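Local coordinates for ribosomal processing cysteine protease Prp (Streptococcus mutans, PDB 2G0I), which probably acts as a cysteine protease of the Prp family, with a likely role in ribosome biogenesis, at residues G45-V50 with L118-F123. Sequence-based numbering, arbitrary orientation.
Sequences GILESV and LLFEAF
Phe120 lays one face of its ring over Leu47, whose CB sits 3.8 Å from the ring centroid, 17° off the normal: a CH-pi contact. The far edge of the ring meets backbone. Phe120 CZ lies 3.6 Å from Ser49 C, and Val50 N is near the ring plane. A classic beta bulge at Glu48 and Ser49, opposite Ile41, leaves Leu47 and Val50 both turned to the helix. Val50 CG1 touches Phe120 CE2 and Phe123 CE2, each at 3.8 Å. Its CG2 comes to the edge of the Phe123 ring, in plane. The Phe123 ring also packs on Leu73 and Leu77 of helix 61-84.

The Glu121 chain bends at chi2 (-86°) and passes at a slant across the Leu47 side chain. This sets the carboxylate against a methyl, with Glu121 CD 3.6 Å from Leu47 CD1. Its OE2 forms a salt bridge to Arg42 NH1 of strand 36-43.

The contact packs helix 114-133 on strand 46-53 in a two-layer alpha-beta sandwich, the short axes at 74°. Leu47, Val50 and the two phenylalanines meet by apolar and CH-pi contacts. Just outside, Gln117 OE1 accepts a hydrogen bond from Leu47 N, so the helix also holds the strand by a polar link.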
ATOM      1  N   GLY B  45      -6.870 -19.049 -11.032  1.00 20.19           N
ATOM      2  CA  GLY B  45      -7.444 -17.718 -11.062  1.00 20.12           C
ATOM      3  C   GLY B  45      -7.186 -16.869  -9.829  1.00 21.22           C
ATOM      4  O   GLY B  45      -7.340 -15.656  -9.894  1.00 22.06           O
ATOM      5  N   ILE B  46      -6.810 -17.496  -8.713  1.00 17.73           N
ATOM      6  CA  ILE B  46      -6.541 -16.767  -7.462  1.00 16.51           C
ATOM      7  C   ILE B  46      -5.021 -16.641  -7.130  1.00 15.19           C
ATOM      8  O   ILE B  46      -4.224 -17.568  -7.328  1.00 13.70           O
ATOM      9  CB  ILE B  46      -7.319 -17.354  -6.231  1.00 17.55           C
ATOM     10  CG1 ILE B  46      -6.764 -18.723  -5.823  1.00 18.97           C
ATOM     11  CG2 ILE B  46      -8.891 -17.405  -6.503  1.00 17.24           C
ATOM     12  CD1 ILE B  46      -6.998 -19.147  -4.355  1.00 20.39           C
ATOM     13  N   LEU B  47      -4.636 -15.471  -6.632  1.00 13.65           N
ATOM     14  CA  LEU B  47      -3.271 -15.274  -6.140  1.00  9.98           C
ATOM     15  C   LEU B  47      -3.044 -16.113  -4.900  1.00 11.31           C
ATOM     16  O   LEU B  47      -3.782 -15.992  -3.912  1.00 13.44           O
ATOM     17  CB  LEU B  47      -3.046 -13.787  -5.817  1.00 11.76           C
ATOM     18  CG  LEU B  47      -2.987 -12.911  -7.070  1.00 14.41           C
ATOM     19  CD1 LEU B  47      -3.095 -11.449  -6.664  1.00 13.35           C
ATOM     20  CD2 LEU B  47      -1.690 -13.172  -7.878  1.00 13.48           C
ATOM     21  N   GLU B  48      -1.973 -16.899  -4.928  1.00 11.18           N
ATOM     22  CA  GLU B  48      -1.669 -17.794  -3.830  1.00 12.70           C
ATOM     23  C   GLU B  48      -0.413 -17.427  -3.069  1.00 12.05           C
ATOM     24  O   GLU B  48      -0.369 -17.626  -1.876  1.00 11.20           O
ATOM     25  CB  GLU B  48      -1.566 -19.247  -4.314  1.00 14.64           C
ATOM     26  CG  GLU B  48      -2.931 -19.757  -4.836  1.00 18.92           C
ATOM     27  CD  GLU B  48      -3.186 -21.218  -4.485  1.00 20.67           C
ATOM     28  OE1 GLU B  48      -4.342 -21.559  -4.173  1.00 23.10           O
ATOM     29  OE2 GLU B  48      -2.236 -21.989  -4.523  1.00 20.86           O
ATOM     30  N   SER B  49       0.598 -16.910  -3.760  1.00 12.47           N
ATOM     31  CA  SER B  49       1.840 -16.533  -3.084  1.00 12.40           C
ATOM     32  C   SER B  49       2.613 -15.433  -3.787  1.00 12.33           C
ATOM     33  O   SER B  49       2.479 -15.218  -4.986  1.00 10.66           O
ATOM     34  CB  SER B  49       2.753 -17.746  -2.894  1.00 13.43           C
ATOM     35  OG  SER B  49       3.237 -18.234  -4.148  1.00 15.69           O
ATOM     36  N   VAL B  50       3.464 -14.763  -3.021  1.00 10.92           N
ATOM     37  CA  VAL B  50       4.404 -13.815  -3.608  1.00  9.73           C
ATOM     38  C   VAL B  50       5.714 -13.945  -2.862  1.00 11.63           C
ATOM     39  O   VAL B  50       5.737 -14.082  -1.620  1.00 12.05           O
ATOM     40  CB  VAL B  50       3.854 -12.349  -3.643  1.00 11.12           C
ATOM     41  CG1 VAL B  50       3.568 -11.875  -2.234  1.00 11.19           C
ATOM     42  CG2 VAL B  50       4.892 -11.403  -4.293  1.00 11.88           C
ATOM     43  N   LEU B 118      -8.832  -9.334  -2.958  1.00 15.33           N
ATOM     44  CA  LEU B 118      -8.817  -7.903  -3.301  1.00 14.14           C
ATOM     45  C   LEU B 118      -7.543  -7.262  -2.775  1.00 11.27           C
ATOM     46  O   LEU B 118      -6.903  -6.502  -3.496  1.00 10.16           O
ATOM     47  CB  LEU B 118     -10.018  -7.159  -2.738  1.00 14.37           C
ATOM     48  CG  LEU B 118     -10.007  -5.641  -3.028  1.00 13.78           C
ATOM     49  CD1 LEU B 118     -10.000  -5.310  -4.523  1.00 14.24           C
ATOM     50  CD2 LEU B 118     -11.232  -5.044  -2.408  1.00 15.04           C
ATOM     51  N   LEU B 119      -7.193  -7.541  -1.528  1.00 10.34           N
ATOM     52  CA  LEU B 119      -5.946  -7.014  -0.938  1.00  9.39           C
ATOM     53  C   LEU B 119      -4.702  -7.493  -1.701  1.00 10.39           C
ATOM     54  O   LEU B 119      -3.773  -6.717  -1.993  1.00  9.83           O
ATOM     55  CB  LEU B 119      -5.855  -7.402   0.544  1.00 10.95           C
ATOM     56  CG  LEU B 119      -6.901  -6.677   1.426  1.00 11.99           C
ATOM     57  CD1 LEU B 119      -6.886  -7.294   2.829  1.00 11.22           C
ATOM     58  CD2 LEU B 119      -6.576  -5.180   1.443  1.00 11.17           C
ATOM     59  N   PHE B 120      -4.692  -8.768  -2.042  1.00 10.54           N
ATOM     60  CA  PHE B 120      -3.565  -9.365  -2.757  1.00 11.14           C
ATOM     61  C   PHE B 120      -3.442  -8.763  -4.180  1.00 11.15           C
ATOM     62  O   PHE B 120      -2.325  -8.527  -4.672  1.00 10.88           O
ATOM     63  CB  PHE B 120      -3.762 -10.895  -2.834  1.00 11.74           C
ATOM     64  CG  PHE B 120      -2.468 -11.693  -2.848  1.00 12.33           C
ATOM     65  CD1 PHE B 120      -2.456 -12.990  -2.328  1.00 12.02           C
ATOM     66  CD2 PHE B 120      -1.261 -11.125  -3.315  1.00 12.55           C
ATOM     67  CE1 PHE B 120      -1.241 -13.726  -2.289  1.00 13.30           C
ATOM     68  CE2 PHE B 120      -0.047 -11.846  -3.286  1.00 12.78           C
ATOM     69  CZ  PHE B 120      -0.055 -13.161  -2.788  1.00 12.89           C
ATOM     70  N   GLU B 121      -4.564  -8.524  -4.846  1.00 10.41           N
ATOM     71  CA  GLU B 121      -4.537  -7.908  -6.193  1.00 10.30           C
ATOM     72  C   GLU B 121      -4.098  -6.460  -6.109  1.00 11.87           C
ATOM     73  O   GLU B 121      -3.389  -5.978  -6.999  1.00 10.92           O
ATOM     74  CB  GLU B 121      -5.902  -7.983  -6.879  1.00 13.89           C
ATOM     75  CG  GLU B 121      -6.309  -9.436  -7.189  1.00 14.35           C
ATOM     76  CD  GLU B 121      -5.807 -10.002  -8.504  1.00 18.47           C
ATOM     77  OE1 GLU B 121      -5.036  -9.326  -9.230  1.00 17.39           O
ATOM     78  OE2 GLU B 121      -6.263 -11.127  -8.823  1.00 18.39           O
ATOM     79  N   ALA B 122      -4.530  -5.762  -5.052  1.00  9.71           N
ATOM     80  CA  ALA B 122      -4.050  -4.368  -4.842  1.00 10.35           C
ATOM     81  C   ALA B 122      -2.544  -4.330  -4.672  1.00 10.94           C
ATOM     82  O   ALA B 122      -1.888  -3.433  -5.158  1.00 11.52           O
ATOM     83  CB  ALA B 122      -4.697  -3.780  -3.645  1.00 10.38           C
ATOM     84  N   PHE B 123      -2.008  -5.286  -3.935  1.00 11.78           N
ATOM     85  CA  PHE B 123      -0.551  -5.408  -3.777  1.00 10.57           C
ATOM     86  C   PHE B 123       0.118  -5.688  -5.105  1.00 11.59           C
ATOM     87  O   PHE B 123       1.124  -5.055  -5.436  1.00 10.77           O
ATOM     88  CB  PHE B 123      -0.197  -6.493  -2.748  1.00 11.48           C
ATOM     89  CG  PHE B 123       1.275  -6.706  -2.594  1.00 12.48           C
ATOM     90  CD1 PHE B 123       2.088  -5.677  -2.049  1.00 10.29           C
ATOM     91  CD2 PHE B 123       1.852  -7.907  -3.001  1.00 12.29           C
ATOM     92  CE1 PHE B 123       3.459  -5.864  -1.899  1.00 12.31           C
ATOM     93  CE2 PHE B 123       3.250  -8.125  -2.853  1.00 11.93           C
ATOM     94  CZ  PHE B 123       4.040  -7.097  -2.316  1.00 11.85           C
TER